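PDB 7DVR: HTH marR-type domain-containing protein from Streptococcus agalactiae serotype III, which senses heme, binding it through its iron, and probably regulates transcription as a DNA-binding protein of the MarR family. Local coordinates for residues Met50-Lys53 / Asp54-Ile58; Arg127-Lys130 / Lys131-Thr135. All blocks are in the same frame, centred on the assembly; numbering follows the deposited sequence.

Contact 1: Met50-Lys53 / Asp54-Ile58; sequences MSIK and DAEEI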
loop_
_atom_site.group_PDB
_atom_site.type_symbol
_atom_site.label_atom_id
_atom_site.label_comp_id
_atom_site.label_asym_id
_atom_site.label_seq_id
_atom_site.Cartn_x
_atom_site.Cartn_y
_atom_site.Cartn_z
ATOM N N MET A 50 7.878 -33.323 6.169
ATOM C CA MET A 50 8.388 -32.046 5.659
ATOM C C MET A 50 9.782 -31.838 6.229
ATOM O O MET A 50 9.906 -31.696 7.392
ATOM C CB MET A 50 7.456 -30.891 6.031
ATOM C CG MET A 50 8.010 -29.500 5.682
ATOM S SD MET A 50 6.869 -28.066 6.451
ATOM C CE MET A 50 5.410 -28.413 5.433
ATOM N N SER A 51 10.759 -31.804 5.351
ATOM C CA SER A 51 12.143 -31.465 5.751
ATOM C C SER A 51 12.275 -29.931 5.617
ATOM O O SER A 51 11.432 -29.247 4.967
ATOM C CB SER A 51 13.154 -32.260 5.016
ATOM O OG SER A 51 12.993 -32.036 3.626
ATOM N N ILE A 52 13.418 -29.418 6.038
ATOM C CA ILE A 52 13.696 -27.983 5.797
ATOM C C ILE A 52 13.779 -27.746 4.298
ATOM O O ILE A 52 13.221 -26.781 3.816
ATOM C CB ILE A 52 14.920 -27.545 6.592
ATOM C CG1 ILE A 52 14.612 -27.712 8.087
ATOM C CG2 ILE A 52 15.249 -26.114 6.247
ATOM C CD1 ILE A 52 15.791 -27.633 8.997
ATOM N N LYS A 53 14.379 -28.678 3.578
ATOM C CA LYS A 53 14.410 -28.596 2.118
ATOM C C LYS A 53 12.979 -28.550 1.595
ATOM O O LYS A 53 12.751 -27.827 0.678
ATOM C CB LYS A 53 15.130 -29.821 1.541
ATOM C CG LYS A 53 14.852 -30.015 0.072
ATOM C CD LYS A 53 15.960 -30.822 -0.635
ATOM C CE LYS A 53 15.699 -31.026 -2.115
ATOM N NZ LYS A 53 14.805 -32.178 -2.373
ATOM N N ASP A 54 12.059 -29.364 2.095
ATOM C CA ASP A 54 10.676 -29.298 1.568
ATOM C C ASP A 54 10.139 -27.907 1.866
ATOM O O ASP A 54 9.424 -27.334 1.001
ATOM C CB ASP A 54 9.798 -30.436 2.103
ATOM C CG ASP A 54 10.241 -31.827 1.666
ATOM O OD1 ASP A 54 10.535 -32.013 0.507
ATOM O OD2 ASP A 54 10.257 -32.719 2.485
ATOM N N ALA A 55 10.433 -27.379 3.062
ATOM C CA ALA A 55 9.919 -26.040 3.437
ATOM C C ALA A 55 10.359 -24.988 2.397
ATOM O O ALA A 55 9.484 -24.267 1.865
ATOM C CB ALA A 55 10.332 -25.673 4.843
ATOM N N GLU A 56 11.660 -24.920 2.087
ATOM C CA GLU A 56 12.216 -24.030 1.018
ATOM C C GLU A 56 11.385 -24.146 -0.264
ATOM O O GLU A 56 10.964 -23.125 -0.831
ATOM C CB GLU A 56 13.653 -24.399 0.622
ATOM C CG GLU A 56 14.686 -24.263 1.721
ATOM C CD GLU A 56 15.969 -25.065 1.541
ATOM O OE1 GLU A 56 16.412 -25.226 0.430
ATOM O OE2 GLU A 56 16.511 -25.512 2.544
ATOM N N GLU A 57 11.198 -25.365 -0.760
ATOM C CA GLU A 57 10.495 -25.538 -2.042
ATOM C C GLU A 57 9.077 -25.042 -1.904
ATOM O O GLU A 57 8.647 -24.390 -2.808
ATOM C CB GLU A 57 10.538 -26.972 -2.551
ATOM C CG GLU A 57 11.885 -27.298 -3.123
ATOM C CD GLU A 57 12.180 -28.781 -3.226
ATOM O OE1 GLU A 57 11.366 -29.502 -3.838
ATOM O OE2 GLU A 57 13.225 -29.204 -2.723
ATOM N N ILE A 58 8.386 -25.394 -0.825
ATOM C CA ILE A 58 6.944 -25.053 -0.641
ATOM C C ILE A 58 6.749 -23.540 -0.585
ATOM O O ILE A 58 5.702 -23.066 -1.064
ATOM C CB ILE A 58 6.393 -25.698 0.634
ATOM C CG1 ILE A 58 6.359 -27.226 0.549
ATOM C CG2 ILE A 58 5.016 -25.157 0.960
ATOM C CD1 ILE A 58 6.344 -27.896 1.924
#
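S51 and D54 face each other across the first turn of helix 52-59, each side chain meeting the other's backbone N-H. S51 N donates to D54 OD2 at 3.1 Å, almost straight at 171°; the oxygen is approached on its anti side, from 25° out of the carboxylate plane. In return D54 N reaches S51 OG at 3.2 Å, because a chi1 of 58° sets that hydroxyl between its own backbone N and carbonyl carbon, facing the start of the helix. The negative carboxylate at the N-terminal end would be expected to suit the helix dipole. A55 N bonds to S51 O at 2.8 Å. On the outer side K53 and E57 cross at an angle: E57 OE2 lies against the lysine chain, nearest K53 CE at 3.1 Å, with K53 NZ in a long salt bridge to it at 3.4 Å. M50 slides past D54 in the reverse direction, and in the conformer modelled here M50 CE meets I58 CD1 at 3.7 Å beside helix 34-44. Reciprocal side-chain-to-backbone bonds of this kind define a capping box, here with S51 as N-cap where the short strand 50-51 gives way to a helix of the winged helix-turn-helix domain.

Contact 2: Arg127-Lys130 / Lys131-Thr135; sequences RTTK and KVIRT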
loop_
_atom_site.group_PDB
_atom_site.type_symbol
_atom_site.label_atom_id
_atom_site.label_comp_id
_atom_site.label_asym_id
_atom_site.label_seq_id
_atom_site.Cartn_x
_atom_site.Cartn_y
_atom_site.Cartn_z
ATOM N N ARG A 127 -14.636 -10.022 -8.218
ATOM C CA ARG A 127 -14.144 -10.367 -9.566
ATOM C C ARG A 127 -13.829 -9.085 -10.323
ATOM O O ARG A 127 -12.786 -9.035 -10.979
ATOM C CB ARG A 127 -15.205 -11.182 -10.301
ATOM C CG ARG A 127 -14.676 -11.923 -11.522
ATOM C CD ARG A 127 -15.741 -12.219 -12.582
ATOM N NE ARG A 127 -16.471 -11.028 -13.018
ATOM C CZ ARG A 127 -16.004 -10.088 -13.850
ATOM N NH1 ARG A 127 -14.790 -10.168 -14.376
ATOM N NH2 ARG A 127 -16.768 -9.057 -14.161
ATOM N N THR A 128 -14.723 -8.103 -10.212
ATOM C CA THR A 128 -14.613 -6.773 -10.853
ATOM C C THR A 128 -13.368 -6.062 -10.304
ATOM O O THR A 128 -12.422 -5.734 -11.080
ATOM C CB THR A 128 -15.867 -5.935 -10.593
ATOM O OG1 THR A 128 -16.916 -6.440 -11.447
ATOM C CG2 THR A 128 -15.702 -4.468 -10.932
ATOM N N THR A 129 -13.372 -5.852 -8.999
ATOM C CA THR A 129 -12.215 -5.250 -8.308
ATOM C C THR A 129 -10.895 -5.916 -8.711
ATOM O O THR A 129 -9.946 -5.178 -9.081
ATOM C CB THR A 129 -12.421 -5.332 -6.810
ATOM O OG1 THR A 129 -13.593 -4.611 -6.447
ATOM C CG2 THR A 129 -11.243 -4.710 -6.103
ATOM N N LYS A 130 -10.803 -7.237 -8.631
ATOM C CA LYS A 130 -9.613 -8.005 -9.077
ATOM C C LYS A 130 -9.234 -7.649 -10.510
ATOM O O LYS A 130 -8.053 -7.475 -10.801
ATOM C CB LYS A 130 -9.850 -9.506 -8.992
ATOM C CG LYS A 130 -9.772 -10.061 -7.578
ATOM C CD LYS A 130 -9.687 -11.571 -7.546
ATOM C CE LYS A 130 -9.423 -12.140 -6.164
ATOM N NZ LYS A 130 -9.176 -13.603 -6.223
ATOM N N LYS A 131 -10.188 -7.596 -11.411
ATOM C CA LYS A 131 -9.879 -7.216 -12.795
ATOM C C LYS A 131 -9.366 -5.811 -12.873
ATOM O O LYS A 131 -8.532 -5.549 -13.727
ATOM C CB LYS A 131 -11.140 -7.330 -13.647
ATOM C CG LYS A 131 -11.031 -6.919 -15.114
ATOM C CD LYS A 131 -12.268 -7.395 -15.854
ATOM C CE LYS A 131 -12.291 -7.182 -17.364
ATOM N NZ LYS A 131 -12.485 -5.746 -17.673
ATOM N N VAL A 132 -9.890 -4.878 -12.092
ATOM C CA VAL A 132 -9.445 -3.492 -12.265
ATOM C C VAL A 132 -7.987 -3.388 -11.803
ATOM O O VAL A 132 -7.203 -2.727 -12.468
ATOM C CB VAL A 132 -10.375 -2.553 -11.519
ATOM C CG1 VAL A 132 -9.785 -1.186 -11.499
ATOM C CG2 VAL A 132 -11.754 -2.530 -12.200
ATOM N N ILE A 133 -7.669 -4.079 -10.735
ATOM C CA ILE A 133 -6.271 -4.061 -10.168
ATOM C C ILE A 133 -5.322 -4.638 -11.229
ATOM O O ILE A 133 -4.235 -4.069 -11.519
ATOM C CB ILE A 133 -6.169 -4.881 -8.865
ATOM C CG1 ILE A 133 -7.136 -4.450 -7.760
ATOM C CG2 ILE A 133 -4.757 -4.923 -8.358
ATOM C CD1 ILE A 133 -6.981 -3.068 -7.292
ATOM N N ARG A 134 -5.687 -5.802 -11.721
ATOM C CA ARG A 134 -4.868 -6.506 -12.698
ATOM C C ARG A 134 -4.677 -5.576 -13.894
ATOM O O ARG A 134 -3.557 -5.449 -14.359
ATOM C CB ARG A 134 -5.541 -7.806 -13.096
ATOM C CG ARG A 134 -4.605 -8.708 -13.876
ATOM C CD ARG A 134 -5.342 -9.836 -14.556
ATOM N NE ARG A 134 -4.543 -10.432 -15.620
ATOM C CZ ARG A 134 -3.484 -11.222 -15.432
ATOM N NH1 ARG A 134 -2.837 -11.726 -16.470
ATOM N NH2 ARG A 134 -3.077 -11.523 -14.209
ATOM N N THR A 135 -5.730 -4.918 -14.353
ATOM C CA THR A 135 -5.579 -4.059 -15.538
ATOM C C THR A 135 -4.665 -2.879 -15.199
ATOM O O THR A 135 -3.838 -2.534 -16.044
ATOM C CB THR A 135 -6.932 -3.634 -16.099
ATOM O OG1 THR A 135 -7.726 -4.801 -16.293
ATOM C CG2 THR A 135 -6.775 -2.874 -17.394
#
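K131 follows R127 by one helical turn, and the two long side chains lie alongside, pointing the same way. Contact is made by the aliphatic part of the lysine: K131 CD sits at the edge of the R127 guanidinium, near its plane, 4.0 Å from R127 NH1. R127 gets there by a bend at chi3 (54°). The cationic ends stay apart, with R127 NH1 and K131 NZ separated by 6.0 Å, and each has an acid: R127 NH2 pairs with E124, K131 NZ with E125 of the second subunit. K130 takes part through its carbonyl, which accepts R134 N at 3.0 Å with an N-H...O angle of 166°; R134 CB lies 3.4 Å from the same K130 O. The K130 chain is extended beyond CG, its side chain about 5 Å from a bound heme. T129 O accepts I133 N at 3.0 Å (161°) and is touched by I133 CG1 at 3.2 Å, while T129 OG1 bonds E125 O of its own chain. T129 and V132 pack on V132 and T129 of the second subunit. The successive i to i+4 bonds are those of a regular alpha helix, here helix 123-139 at the interface of the dimer.

How the contacts relate
Neither contact closes a long loop: in each, the two segments are consecutive, so contact 1 spans 50-58 and contact 2 spans 127-135. They run in series, neither nested nor crossed. From the N terminus, helices 4-25 and 34-44 come first; contact 1 then joins strand 50-51, hydrogen-bonded to strand 91-95, to helix 52-59, which packs on helices 34-44 and 63-75. After strands 79-83 and 91-95 and the long helix 97-117, contact 2 lies within helix 123-139 against the second subunit. Their centres are about 33 Å apart and their nearest atoms about 18 Å, without touching. Contact 1 thus belongs to the winged-helix part, contact 2 to the dimer interface.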